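Local coordinates for interferon gamma receptor 1 (Gallus gallus, PDB 4EQ3), which probably binds the cytokine interferon gamma through an extracellular part built of two fibronectin type III-like domains, as expected for a class II cytokine receptor chain, at residues Y150-R155 against V190-H195; G110-N115 against V127-F132; H40-V45 against C59-A64; L28-P33 against F82-I87. All coordinates share one frame; numbering follows the deposited sequence.

Interaction 1. Residues Y150-R155 against V190-H195; sequences YSVIFR and VSAKGH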
loop_
_atom_site.group_PDB
_atom_site.type_symbol
_atom_site.label_atom_id
_atom_site.label_comp_id
_atom_site.label_asym_id
_atom_site.label_seq_id
_atom_site.Cartn_x
_atom_site.Cartn_y
_atom_site.Cartn_z
ATOM N N TYR A 150 -4.538 -10.367 -9.228
ATOM C CA TYR A 150 -3.149 -10.232 -9.621
ATOM C C TYR A 150 -3.051 -10.552 -11.093
ATOM O O TYR A 150 -3.718 -11.471 -11.579
ATOM C CB TYR A 150 -2.248 -11.171 -8.804
ATOM C CG TYR A 150 -2.096 -10.757 -7.361
ATOM C CD1 TYR A 150 -2.925 -11.278 -6.376
ATOM C CD2 TYR A 150 -1.125 -9.838 -6.979
ATOM C CE1 TYR A 150 -2.795 -10.896 -5.050
ATOM C CE2 TYR A 150 -0.987 -9.451 -5.654
ATOM C CZ TYR A 150 -1.828 -9.981 -4.699
ATOM O OH TYR A 150 -1.702 -9.598 -3.386
ATOM N N SER A 151 -2.247 -9.775 -11.807
ATOM C CA SER A 151 -1.931 -10.086 -13.188
ATOM C C SER A 151 -0.539 -10.682 -13.184
ATOM O O SER A 151 0.346 -10.197 -12.481
ATOM C CB SER A 151 -1.959 -8.830 -14.056
ATOM O OG SER A 151 -1.068 -7.863 -13.534
ATOM N N VAL A 152 -0.352 -11.736 -13.966
ATOM C CA VAL A 152 0.911 -12.452 -14.002
ATOM C C VAL A 152 1.417 -12.532 -15.427
ATOM O O VAL A 152 0.686 -12.931 -16.331
ATOM C CB VAL A 152 0.740 -13.869 -13.450
ATOM C CG1 VAL A 152 2.064 -14.604 -13.452
ATOM C CG2 VAL A 152 0.163 -13.809 -12.056
ATOM N N ILE A 153 2.669 -12.135 -15.624
ATOM C CA ILE A 153 3.286 -12.156 -16.944
ATOM C C ILE A 153 4.313 -13.283 -17.078
ATOM O O ILE A 153 5.307 -13.333 -16.354
ATOM C CB ILE A 153 3.939 -10.809 -17.286
ATOM C CG1 ILE A 153 2.883 -9.705 -17.316
ATOM C CG2 ILE A 153 4.640 -10.891 -18.624
ATOM C CD1 ILE A 153 3.423 -8.340 -17.701
ATOM N N PHE A 154 4.055 -14.178 -18.022
ATOM C CA PHE A 154 4.884 -15.355 -18.233
ATOM C C PHE A 154 5.815 -15.130 -19.406
ATOM O O PHE A 154 5.357 -14.976 -20.529
ATOM C CB PHE A 154 3.989 -16.553 -18.540
ATOM C CG PHE A 154 4.250 -17.740 -17.669
ATOM C CD1 PHE A 154 4.821 -18.887 -18.192
ATOM C CD2 PHE A 154 3.918 -17.709 -16.325
ATOM C CE1 PHE A 154 5.059 -19.989 -17.386
ATOM C CE2 PHE A 154 4.149 -18.802 -15.511
ATOM C CZ PHE A 154 4.722 -19.945 -16.041
ATOM N N ARG A 155 7.119 -15.115 -19.155
ATOM C CA ARG A 155 8.091 -14.933 -20.231
ATOM C C ARG A 155 9.015 -16.124 -20.427
ATOM O O ARG A 155 9.597 -16.647 -19.480
ATOM C CB ARG A 155 8.938 -13.681 -19.997
ATOM C CG ARG A 155 8.354 -12.425 -20.595
ATOM C CD ARG A 155 8.310 -11.306 -19.570
ATOM N NE ARG A 155 9.395 -10.343 -19.741
ATOM C CZ ARG A 155 9.264 -9.171 -20.358
ATOM N NH1 ARG A 155 8.090 -8.812 -20.872
ATOM N NH2 ARG A 155 10.309 -8.356 -20.457
ATOM N N VAL A 190 8.786 -15.183 -14.594
ATOM C CA VAL A 190 7.453 -14.699 -14.293
ATOM C C VAL A 190 7.502 -13.552 -13.298
ATOM O O VAL A 190 8.357 -13.529 -12.389
ATOM C CB VAL A 190 6.570 -15.833 -13.734
ATOM C CG1 VAL A 190 6.826 -16.026 -12.248
ATOM C CG2 VAL A 190 5.113 -15.532 -13.984
ATOM N N SER A 191 6.587 -12.604 -13.491
ATOM C CA SER A 191 6.410 -11.474 -12.588
ATOM C C SER A 191 4.923 -11.218 -12.389
ATOM O O SER A 191 4.091 -11.717 -13.150
ATOM C CB SER A 191 7.064 -10.223 -13.162
ATOM O OG SER A 191 6.394 -9.823 -14.343
ATOM N N ALA A 192 4.580 -10.442 -11.369
ATOM C CA ALA A 192 3.170 -10.191 -11.088
ATOM C C ALA A 192 2.925 -8.787 -10.543
ATOM O O ALA A 192 3.840 -8.164 -9.998
ATOM C CB ALA A 192 2.630 -11.238 -10.110
ATOM N N LYS A 193 1.709 -8.295 -10.686
ATOM C CA LYS A 193 1.260 -7.036 -10.106
ATOM C C LYS A 193 -0.095 -7.187 -9.417
ATOM O O LYS A 193 -0.912 -7.879 -9.877
ATOM C CB LYS A 193 1.060 -5.982 -11.181
ATOM C CG LYS A 193 2.205 -5.388 -11.791
ATOM C CD LYS A 193 1.756 -4.170 -12.527
ATOM C CE LYS A 193 1.655 -4.368 -13.934
ATOM N NZ LYS A 193 1.847 -3.153 -14.651
ATOM N N GLY A 194 -0.324 -6.492 -8.331
ATOM C CA GLY A 194 -1.644 -6.458 -7.726
ATOM C C GLY A 194 -2.574 -5.485 -8.439
ATOM O O GLY A 194 -2.128 -4.459 -8.964
ATOM N N HIS A 195 -3.865 -5.819 -8.464
ATOM C CA HIS A 195 -4.907 -4.962 -9.032
ATOM C C HIS A 195 -6.059 -4.875 -8.036
ATOM O O HIS A 195 -6.422 -5.875 -7.422
ATOM C CB HIS A 195 -5.457 -5.550 -10.341
ATOM C CG HIS A 195 -4.566 -5.356 -11.533
ATOM N ND1 HIS A 195 -3.477 -6.165 -11.793
ATOM C CD2 HIS A 195 -4.624 -4.469 -12.553
ATOM C CE1 HIS A 195 -2.895 -5.770 -12.912
ATOM N NE2 HIS A 195 -3.567 -4.739 -13.391
#
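Ser151 and Lys193 hold each other through a pair of backbone hydrogen bonds, Ser151 N to Lys193 O at 3.0 Å and Lys193 N to Ser151 O at 2.9 Å, both in the plane of the accepting carbonyl. Two residues further on the pairing repeats: Ile153 N donates to Ser191 O at 2.9 Å, and Ser191 N returns a longer bond of 3.2 Å to Ile153 O. Between these pairs, in the non-hydrogen-bonded positions, CA-H groups lean on the same oxygens, as where Ala192 CA lies 3.1 Å from Ser151 O. The two segments are antiparallel neighbours in the four-stranded sheet of the membrane-proximal fibronectin type III domain, with strands 161-168 and 201-213 flanking the pair.

Packing is concentrated on the face carrying Tyr150, Val152, Phe154, Val190 and Ala192. Val190 CG2, anti to its backbone N, lies against both Val152 and Phe154. It presses on Val152 CG1 at 3.2 Å, tighter than a normal carbon contact, and touches Phe154 CD2 at 3.4 Å. At the other end the Tyr150 ring lies across Gly194, CD2 reaching Gly194 CA at 3.5 Å. On the reverse face Ser151, Ile153, Ser191 and Lys193 are partly exposed. Four bonds between backbone groups hold the strands together, so one face can be apolar and buried while the other is mixed and nearer solvent.

Interaction 2. Residues G110-N115 against V127-F132; sequences GPPKLN and VYHPEF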
loop_
_atom_site.group_PDB
_atom_site.type_symbol
_atom_site.label_atom_id
_atom_site.label_comp_id
_atom_site.label_asym_id
_atom_site.label_seq_id
_atom_site.Cartn_x
_atom_site.Cartn_y
_atom_site.Cartn_z
ATOM N N GLY A 110 2.851 -1.884 -3.469
ATOM C CA GLY A 110 4.177 -2.399 -3.764
ATOM C C GLY A 110 4.180 -3.768 -4.429
ATOM O O GLY A 110 3.142 -4.412 -4.573
ATOM N N PRO A 111 5.366 -4.240 -4.833
ATOM C CA PRO A 111 5.391 -5.538 -5.508
ATOM C C PRO A 111 4.888 -6.651 -4.591
ATOM O O PRO A 111 5.092 -6.604 -3.373
ATOM C CB PRO A 111 6.869 -5.734 -5.852
ATOM C CG PRO A 111 7.623 -4.798 -4.960
ATOM C CD PRO A 111 6.702 -3.637 -4.699
ATOM N N PRO A 112 4.202 -7.644 -5.166
ATOM C CA PRO A 112 3.765 -8.782 -4.362
ATOM C C PRO A 112 4.919 -9.754 -4.124
ATOM O O PRO A 112 5.909 -9.734 -4.852
ATOM C CB PRO A 112 2.724 -9.450 -5.253
ATOM C CG PRO A 112 3.150 -9.112 -6.633
ATOM C CD PRO A 112 3.716 -7.725 -6.556
ATOM N N LYS A 113 4.777 -10.601 -3.115
ATOM C CA LYS A 113 5.710 -11.688 -2.888
ATOM C C LYS A 113 5.316 -12.818 -3.827
ATOM O O LYS A 113 4.147 -13.191 -3.904
ATOM C CB LYS A 113 5.631 -12.136 -1.430
ATOM C CG LYS A 113 6.632 -13.203 -1.037
ATOM C CD LYS A 113 8.061 -12.718 -1.219
ATOM C CE LYS A 113 9.070 -13.803 -0.821
ATOM N NZ LYS A 113 10.491 -13.366 -1.025
ATOM N N LEU A 114 6.281 -13.357 -4.562
ATOM C CA LEU A 114 5.960 -14.362 -5.569
ATOM C C LEU A 114 6.856 -15.580 -5.436
ATOM O O LEU A 114 8.077 -15.463 -5.527
ATOM C CB LEU A 114 6.113 -13.761 -6.968
ATOM C CG LEU A 114 5.600 -14.588 -8.155
ATOM C CD1 LEU A 114 5.272 -13.692 -9.343
ATOM C CD2 LEU A 114 6.570 -15.688 -8.562
ATOM N N ASN A 115 6.260 -16.749 -5.226
ATOM C CA ASN A 115 7.036 -17.991 -5.210
ATOM C C ASN A 115 6.784 -18.839 -6.451
ATOM O O ASN A 115 5.642 -19.007 -6.881
ATOM C CB ASN A 115 6.760 -18.819 -3.949
ATOM C CG ASN A 115 7.720 -19.995 -3.811
ATOM O OD1 ASN A 115 7.305 -21.155 -3.688
ATOM N ND2 ASN A 115 9.018 -19.699 -3.857
ATOM N N VAL A 127 1.275 -16.177 -5.247
ATOM C CA VAL A 127 1.463 -14.743 -5.153
ATOM C C VAL A 127 0.561 -14.164 -4.073
ATOM O O VAL A 127 -0.594 -14.565 -3.947
ATOM C CB VAL A 127 1.192 -14.080 -6.508
ATOM C CG1 VAL A 127 -0.232 -14.397 -6.971
ATOM C CG2 VAL A 127 1.438 -12.571 -6.437
ATOM N N TYR A 128 1.105 -13.245 -3.279
ATOM C CA TYR A 128 0.329 -12.528 -2.271
ATOM C C TYR A 128 1.123 -11.347 -1.704
ATOM O O TYR A 128 2.297 -11.159 -2.034
ATOM C CB TYR A 128 -0.099 -13.476 -1.150
ATOM C CG TYR A 128 0.964 -13.736 -0.105
ATOM C CD1 TYR A 128 2.205 -14.251 -0.459
ATOM C CD2 TYR A 128 0.715 -13.487 1.240
ATOM C CE1 TYR A 128 3.177 -14.505 0.499
ATOM C CE2 TYR A 128 1.677 -13.735 2.206
ATOM C CZ TYR A 128 2.907 -14.243 1.829
ATOM O OH TYR A 128 3.865 -14.484 2.786
ATOM N N HIS A 129 0.465 -10.549 -0.863
ATOM C CA HIS A 129 1.080 -9.401 -0.201
ATOM C C HIS A 129 1.049 -9.585 1.305
ATOM O O HIS A 129 0.032 -9.273 1.936
ATOM C CB HIS A 129 0.276 -8.141 -0.507
ATOM C CG HIS A 129 0.724 -7.411 -1.730
ATOM N ND1 HIS A 129 0.232 -7.690 -2.984
ATOM C CD2 HIS A 129 1.613 -6.402 -1.889
ATOM C CE1 HIS A 129 0.801 -6.887 -3.866
ATOM N NE2 HIS A 129 1.640 -6.093 -3.225
ATOM N N PRO A 130 2.160 -10.061 1.904
ATOM C CA PRO A 130 2.174 -10.292 3.357
ATOM C C PRO A 130 1.859 -9.020 4.146
ATOM O O PRO A 130 1.357 -9.087 5.268
ATOM C CB PRO A 130 3.618 -10.747 3.631
ATOM C CG PRO A 130 4.403 -10.260 2.467
ATOM C CD PRO A 130 3.469 -10.336 1.291
ATOM N N GLU A 131 2.140 -7.857 3.594
ATOM C CA GLU A 131 1.887 -6.593 4.250
ATOM C C GLU A 131 0.434 -6.209 4.390
ATOM O O GLU A 131 0.095 -5.443 5.200
ATOM C CB GLU A 131 2.575 -5.483 3.526
ATOM C CG GLU A 131 3.953 -5.788 3.181
ATOM C CD GLU A 131 4.143 -6.194 1.720
ATOM O OE1 GLU A 131 5.190 -5.784 1.222
ATOM O OE2 GLU A 131 3.301 -6.903 1.100
ATOM N N PHE A 132 -0.417 -6.761 3.571
ATOM C CA PHE A 132 -1.822 -6.355 3.637
ATOM C C PHE A 132 -2.396 -6.681 5.009
ATOM O O PHE A 132 -2.144 -7.751 5.560
ATOM C CB PHE A 132 -2.663 -7.008 2.534
ATOM C CG PHE A 132 -2.396 -6.462 1.155
ATOM C CD1 PHE A 132 -1.559 -5.377 0.973
ATOM C CD2 PHE A 132 -2.984 -7.045 0.045
ATOM C CE1 PHE A 132 -1.306 -4.880 -0.291
ATOM C CE2 PHE A 132 -2.739 -6.563 -1.223
ATOM C CZ PHE A 132 -1.901 -5.477 -1.397
HETATM O O HOH W 1 4.642 -7.825 -1.302
HETATM O O HOH W 2 5.238 -4.726 -1.505
#
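His129 turns its ring back toward Gly110 and Pro112 with CG roughly anti to its own carbonyl carbon (chi1 -90°) and the ring turned nearly perpendicular to the CA-CB-CG plane (chi2 89°), which delivers NE2 to Gly110 O. The site lies at the open end of the beta hairpin of strands 113-119 and 122-128, in the membrane-proximal fibronectin type III domain. The NE2 to Gly110 O bond is short, 2.6 Å, and nearly straight; the acceptor lies in the imidazole plane, although the donor stands well above the carbonyl plane. With ND1 bonded to Tyr150 OH, both ring nitrogens are engaged and the rotation of the ring is fixed. Pro112 CA sits over one face of the imidazole in a CH-pi contact, 3.7 Å from the ring centroid, and Phe132 CZ lies over the opposite face.

Hairpin pairing starts at Lys113, whose N donates to Tyr128 O at 2.8 Å and whose O accepts from Tyr128 N at 3.1 Å. The aliphatic part of Lys113 runs alongside the Tyr128 ring, pointing the same way, and Pro130 CD lies over one face of that ring. Further inward, Pro112 CB meets Val127 CG2 at 3.6 Å.

Interaction 3. Residues H40-V45 against C59-A64; sequences HFVVEV and CVNISA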
loop_
_atom_site.group_PDB
_atom_site.type_symbol
_atom_site.label_atom_id
_atom_site.label_comp_id
_atom_site.label_asym_id
_atom_site.label_seq_id
_atom_site.Cartn_x
_atom_site.Cartn_y
_atom_site.Cartn_z
ATOM N N HIS A 40 6.151 19.394 20.878
ATOM C CA HIS A 40 5.217 18.285 20.721
ATOM C C HIS A 40 4.192 18.699 19.677
ATOM O O HIS A 40 4.063 19.880 19.367
ATOM C CB HIS A 40 4.533 17.936 22.041
ATOM C CG HIS A 40 5.464 17.393 23.076
ATOM N ND1 HIS A 40 6.347 18.189 23.774
ATOM C CD2 HIS A 40 5.649 16.132 23.537
ATOM C CE1 HIS A 40 7.036 17.442 24.619
ATOM N NE2 HIS A 40 6.631 16.191 24.495
ATOM N N PHE A 41 3.460 17.739 19.128
ATOM C CA PHE A 41 2.569 18.050 18.017
ATOM C C PHE A 41 1.159 17.504 18.216
ATOM O O PHE A 41 0.945 16.569 18.981
ATOM C CB PHE A 41 3.162 17.538 16.700
ATOM C CG PHE A 41 4.548 18.050 16.421
ATOM C CD1 PHE A 41 4.743 19.342 15.959
ATOM C CD2 PHE A 41 5.656 17.239 16.620
ATOM C CE1 PHE A 41 6.019 19.820 15.705
ATOM C CE2 PHE A 41 6.938 17.708 16.370
ATOM C CZ PHE A 41 7.123 18.998 15.913
ATOM N N VAL A 42 0.197 18.111 17.527
ATOM C CA VAL A 42 -1.170 17.605 17.528
ATOM C C VAL A 42 -1.672 17.451 16.103
ATOM O O VAL A 42 -1.657 18.408 15.322
ATOM C CB VAL A 42 -2.133 18.528 18.297
ATOM C CG1 VAL A 42 -3.519 17.913 18.333
ATOM C CG2 VAL A 42 -1.619 18.758 19.718
ATOM N N VAL A 43 -2.128 16.247 15.774
ATOM C CA VAL A 43 -2.587 15.944 14.422
ATOM C C VAL A 43 -4.101 15.780 14.404
ATOM O O VAL A 43 -4.665 15.104 15.270
ATOM C CB VAL A 43 -1.961 14.642 13.889
ATOM C CG1 VAL A 43 -2.472 14.340 12.491
ATOM C CG2 VAL A 43 -0.441 14.732 13.910
ATOM N N GLU A 44 -4.750 16.400 13.422
ATOM C CA GLU A 44 -6.182 16.210 13.224
ATOM C C GLU A 44 -6.509 15.657 11.837
ATOM O O GLU A 44 -5.757 15.855 10.880
ATOM C CB GLU A 44 -6.921 17.527 13.436
ATOM C CG GLU A 44 -6.747 18.095 14.826
ATOM C CD GLU A 44 -7.716 19.225 15.098
ATOM O OE1 GLU A 44 -7.847 20.123 14.239
ATOM O OE2 GLU A 44 -8.354 19.204 16.170
ATOM N N VAL A 45 -7.640 14.964 11.740
ATOM C CA VAL A 45 -8.112 14.432 10.467
ATOM C C VAL A 45 -9.514 14.964 10.128
ATOM O O VAL A 45 -10.353 15.092 11.004
ATOM C CB VAL A 45 -8.143 12.907 10.503
ATOM C CG1 VAL A 45 -8.955 12.419 11.697
ATOM C CG2 VAL A 45 -8.688 12.345 9.193
ATOM N N CYS A 59 -2.191 10.540 18.228
ATOM C CA CYS A 59 -1.202 11.540 17.840
ATOM C C CYS A 59 -1.491 12.908 18.468
ATOM O O CYS A 59 -1.538 13.931 17.777
ATOM C CB CYS A 59 -1.110 11.655 16.309
ATOM S SG CYS A 59 -0.587 10.140 15.453
ATOM N N VAL A 60 -1.678 12.917 19.784
ATOM C CA VAL A 60 -1.832 14.163 20.524
ATOM C C VAL A 60 -0.673 14.298 21.500
ATOM O O VAL A 60 -0.365 13.360 22.241
ATOM C CB VAL A 60 -3.161 14.209 21.306
ATOM C CG1 VAL A 60 -3.330 15.564 21.985
ATOM C CG2 VAL A 60 -4.332 13.944 20.381
ATOM N N ASN A 61 -0.048 15.443 21.485
ATOM C CA ASN A 61 1.082 15.721 22.336
ATOM C C ASN A 61 2.198 14.723 22.143
ATOM O O ASN A 61 2.690 14.200 23.091
ATOM C CB ASN A 61 0.684 15.710 23.825
ATOM C CG ASN A 61 -0.319 16.778 24.196
ATOM O OD1 ASN A 61 -0.409 17.799 23.579
ATOM N ND2 ASN A 61 -1.029 16.541 25.257
ATOM N N ILE A 62 2.556 14.439 20.900
ATOM C CA ILE A 62 3.614 13.495 20.574
ATOM C C ILE A 62 4.880 14.238 20.195
ATOM O O ILE A 62 4.818 15.351 19.662
ATOM C CB ILE A 62 3.226 12.557 19.423
ATOM C CG1 ILE A 62 2.757 13.357 18.205
ATOM C CG2 ILE A 62 2.149 11.605 19.866
ATOM C CD1 ILE A 62 2.746 12.545 16.905
ATOM N N SER A 63 6.029 13.625 20.484
ATOM C CA SER A 63 7.311 14.242 20.167
ATOM C C SER A 63 7.787 13.832 18.777
ATOM O O SER A 63 8.577 14.543 18.147
ATOM C CB SER A 63 8.363 13.848 21.204
ATOM O OG SER A 63 8.607 12.451 21.166
ATOM N N ALA A 64 7.316 12.679 18.309
ATOM C CA ALA A 64 7.678 12.185 16.980
ATOM C C ALA A 64 7.188 13.120 15.878
ATOM O O ALA A 64 6.187 13.809 16.036
ATOM C CB ALA A 64 7.122 10.795 16.767
#
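A G1 beta bulge interrupts the hairpin of strands 40-46 and 54-62, with Asn61 and Ile62 together facing Phe41. Asn61 takes the left-handed backbone conformation of the first bulge position (phi 57°, psi 47°), and the extra residue shifts the register by one between Phe41 and Val42. Within the bulge, Phe41 N donates to Ile62 O at 2.8 Å and Ile62 N answers to Phe41 O at 3.3 Å, using a lone pair of that carbonyl. Before it along strand 54-62, Cys59 O accepts from Val43 N at 3.1 Å, the donor approaching almost end-on to the carbonyl.

This is an edge of the four-stranded sheet in the N-terminal fibronectin type III-like domain, and the chain turns a corner at Cys59 to Asn61. Cys59 is tied to Cys67 by a disulfide, joining this corner to the strand 66-68 of the facing sheet.

Side chains meet more loosely than the backbones. Val43 CB packs on Cys59 CB at 3.9 Å, close to the disulfide, and on the face of Val42 and Val60 the branch Val42 CG2 comes 4.3 Å from Val60 CG1. The Phe41 ring, with CG opposite its carbonyl carbon (chi1 -55°), swings along the outgoing chain until CD2 lies 3.5 Å from Ala64 O; it also makes edge-to-face contacts with Trp30 and Tyr32. His40 lays its CD2 beside the backbone of the bulge, 3.6 Å from Asn61 O.

Interaction 4. Residues L28-P33 against F82-I87; sequences LYWQYP and FRIKAI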
loop_
_atom_site.group_PDB
_atom_site.type_symbol
_atom_site.label_atom_id
_atom_site.label_comp_id
_atom_site.label_asym_id
_atom_site.label_seq_id
_atom_site.Cartn_x
_atom_site.Cartn_y
_atom_site.Cartn_z
ATOM N N LEU A 28 1.780 9.905 8.039
ATOM C CA LEU A 28 1.940 11.331 7.826
ATOM C C LEU A 28 3.267 11.763 8.415
ATOM O O LEU A 28 3.587 11.411 9.544
ATOM C CB LEU A 28 0.810 12.101 8.518
ATOM C CG LEU A 28 0.987 13.616 8.628
ATOM C CD1 LEU A 28 0.848 14.299 7.263
ATOM C CD2 LEU A 28 -0.032 14.194 9.608
ATOM N N TYR A 29 4.037 12.525 7.650
ATOM C CA TYR A 29 5.330 12.988 8.112
ATOM C C TYR A 29 5.417 14.500 7.996
ATOM O O TYR A 29 4.803 15.092 7.123
ATOM C CB TYR A 29 6.445 12.389 7.259
ATOM C CG TYR A 29 6.496 10.883 7.243
ATOM C CD1 TYR A 29 7.079 10.182 8.292
ATOM C CD2 TYR A 29 5.975 10.160 6.175
ATOM C CE1 TYR A 29 7.146 8.799 8.277
ATOM C CE2 TYR A 29 6.038 8.763 6.152
ATOM C CZ TYR A 29 6.626 8.096 7.209
ATOM O OH TYR A 29 6.700 6.725 7.214
ATOM N N TRP A 30 6.213 15.107 8.866
ATOM C CA TRP A 30 6.523 16.518 8.771
ATOM C C TRP A 30 7.906 16.794 9.350
ATOM O O TRP A 30 8.577 15.901 9.890
ATOM C CB TRP A 30 5.469 17.354 9.506
ATOM C CG TRP A 30 5.282 16.957 10.938
ATOM C CD1 TRP A 30 5.863 17.529 12.032
ATOM C CD2 TRP A 30 4.453 15.896 11.430
ATOM N NE1 TRP A 30 5.451 16.882 13.177
ATOM C CE2 TRP A 30 4.587 15.876 12.832
ATOM C CE3 TRP A 30 3.616 14.957 10.819
ATOM C CZ2 TRP A 30 3.910 14.962 13.633
ATOM C CZ3 TRP A 30 2.945 14.047 11.618
ATOM C CH2 TRP A 30 3.099 14.053 13.008
ATOM N N GLN A 31 8.328 18.042 9.233
ATOM C CA GLN A 31 9.612 18.453 9.753
ATOM C C GLN A 31 9.437 19.678 10.634
ATOM O O GLN A 31 8.448 20.415 10.511
ATOM C CB GLN A 31 10.575 18.737 8.600
ATOM C CG GLN A 31 11.015 17.477 7.861
ATOM C CD GLN A 31 11.855 17.777 6.645
ATOM O OE1 GLN A 31 11.556 18.698 5.885
ATOM N NE2 GLN A 31 12.911 16.989 6.445
ATOM N N TYR A 32 10.395 19.890 11.528
ATOM C CA TYR A 32 10.310 21.008 12.445
ATOM C C TYR A 32 11.683 21.582 12.755
ATOM O O TYR A 32 12.661 20.839 12.839
ATOM C CB TYR A 32 9.615 20.582 13.734
ATOM C CG TYR A 32 9.011 21.748 14.477
ATOM C CD1 TYR A 32 7.862 22.369 14.000
ATOM C CD2 TYR A 32 9.591 22.238 15.639
ATOM C CE1 TYR A 32 7.303 23.442 14.666
ATOM C CE2 TYR A 32 9.036 23.302 16.314
ATOM C CZ TYR A 32 7.891 23.901 15.817
ATOM O OH TYR A 32 7.332 24.966 16.468
ATOM N N PRO A 33 11.740 22.900 12.916
ATOM C CA PRO A 33 12.977 23.575 13.278
ATOM C C PRO A 33 13.487 23.227 14.659
ATOM O O PRO A 33 12.757 22.787 15.489
ATOM C CB PRO A 33 12.614 25.044 13.175
ATOM C CG PRO A 33 11.211 25.083 13.308
ATOM C CD PRO A 33 10.671 23.875 12.726
ATOM N N PHE A 82 -5.577 16.218 6.491
ATOM C CA PHE A 82 -4.957 16.121 7.813
ATOM C C PHE A 82 -4.254 17.428 8.116
ATOM O O PHE A 82 -3.922 18.185 7.204
ATOM C CB PHE A 82 -3.965 14.951 7.888
ATOM C CG PHE A 82 -4.509 13.659 7.363
ATOM C CD1 PHE A 82 -4.269 13.275 6.051
ATOM C CD2 PHE A 82 -5.262 12.826 8.175
ATOM C CE1 PHE A 82 -4.766 12.079 5.556
ATOM C CE2 PHE A 82 -5.767 11.633 7.690
ATOM C CZ PHE A 82 -5.522 11.260 6.372
ATOM N N ARG A 83 -4.035 17.714 9.395
ATOM C CA ARG A 83 -3.339 18.947 9.753
ATOM C C ARG A 83 -2.586 18.795 11.069
ATOM O O ARG A 83 -2.940 17.975 11.911
ATOM C CB ARG A 83 -4.309 20.138 9.814
ATOM C CG ARG A 83 -5.273 20.128 10.993
ATOM C CD ARG A 83 -6.201 21.349 10.916
ATOM N NE ARG A 83 -7.167 21.437 12.007
ATOM C CZ ARG A 83 -8.076 22.409 12.104
ATOM N NH1 ARG A 83 -8.127 23.355 11.180
ATOM N NH2 ARG A 83 -8.926 22.441 13.121
ATOM N N ILE A 84 -1.536 19.585 11.237
ATOM C CA ILE A 84 -0.708 19.451 12.421
ATOM C C ILE A 84 -0.353 20.810 12.971
ATOM O O ILE A 84 -0.006 21.710 12.222
ATOM C CB ILE A 84 0.623 18.744 12.096
ATOM C CG1 ILE A 84 0.389 17.513 11.205
ATOM C CG2 ILE A 84 1.357 18.389 13.393
ATOM C CD1 ILE A 84 1.091 17.578 9.874
ATOM N N LYS A 85 -0.396 20.945 14.290
ATOM C CA LYS A 85 0.115 22.154 14.926
ATOM C C LYS A 85 1.221 21.762 15.891
ATOM O O LYS A 85 1.257 20.628 16.364
ATOM C CB LYS A 85 -0.990 22.898 15.682
ATOM C CG LYS A 85 -1.525 22.127 16.885
ATOM C CD LYS A 85 -2.483 22.977 17.716
ATOM C CE LYS A 85 -3.192 22.128 18.759
ATOM N NZ LYS A 85 -4.104 22.926 19.628
ATOM N N ALA A 86 2.106 22.712 16.186
ATOM C CA ALA A 86 3.208 22.495 17.119
ATOM C C ALA A 86 2.963 23.171 18.464
ATOM O O ALA A 86 2.433 24.283 18.534
ATOM C CB ALA A 86 4.507 23.003 16.521
ATOM N N ILE A 87 3.372 22.494 19.532
ATOM C CA ILE A 87 3.320 23.072 20.863
ATOM C C ILE A 87 4.727 23.218 21.424
ATOM O O ILE A 87 5.480 22.246 21.512
ATOM C CB ILE A 87 2.489 22.218 21.816
ATOM C CG1 ILE A 87 1.125 21.912 21.193
ATOM C CG2 ILE A 87 2.340 22.932 23.152
ATOM C CD1 ILE A 87 0.325 20.890 21.969
#
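Contacts between Leu28, Trp30 and Tyr32 and the facing Phe82, Ile84 and Ala86 are apolar throughout, with no hydrogen bond between the two segments. Among the aliphatic pairs, Leu28 and Ile84 reach toward each other tip to tip, Leu28 CD2 meeting Ile84 CD1 at 3.6 Å. The same methyl of Leu28 also touches Phe82 CB, at a looser 4.4 Å.

Aromatic contacts follow along the strand. Ile84 lies over one face of the Trp30 indole with both branches: its CD1 lies 3.8 Å from Trp30 CE3, while CG2 stands near the rim, 4.1 Å from Trp30 CE2. A first torsion of 55° sets the indole between the backbone N and carbonyl carbon of Trp30, spreading the ring along the inner surface to meet both branches. Tyr32 meets Ala86 more closely, CE1 and OH each lying 3.4 Å from Ala86 CB; that hydroxyl is hydrogen-bonded to Pro12 O.

The axes of segments 28-31 and 82-87 pass 9.3 Å apart at an angle of 35°, a spacing of facing sheets in a beta sandwich. Strand 25-31 lies between 17-22 and 66-68 in one sheet, strand 81-88 between 40-46 and 91-97 in the other, and Val19, Phe41, Val43, Val45 and Leu69 pack around the join.

The four contacts fall into two pairs, one in each fibronectin type III-like domain. Interactions 3 and 4 have centres about 8 Å apart and share the sheet in which strands 40-46 and 81-88 are neighbours; a salt bridge of 2.7 Å from Arg83 NE to Glu44 OE1 links them on its outer side, while Val45 CG2 meets Phe82 CE2 at 3.4 Å on the inner. In the second domain, interactions 1 and 2 lie about 11 Å apart, centre to centre, and Leu114 of the hairpin packs on Val190 and Ala192 across the sandwich. Between the pairs there is no touch: interactions 2 and 4 come within about 13 Å at their nearest atoms.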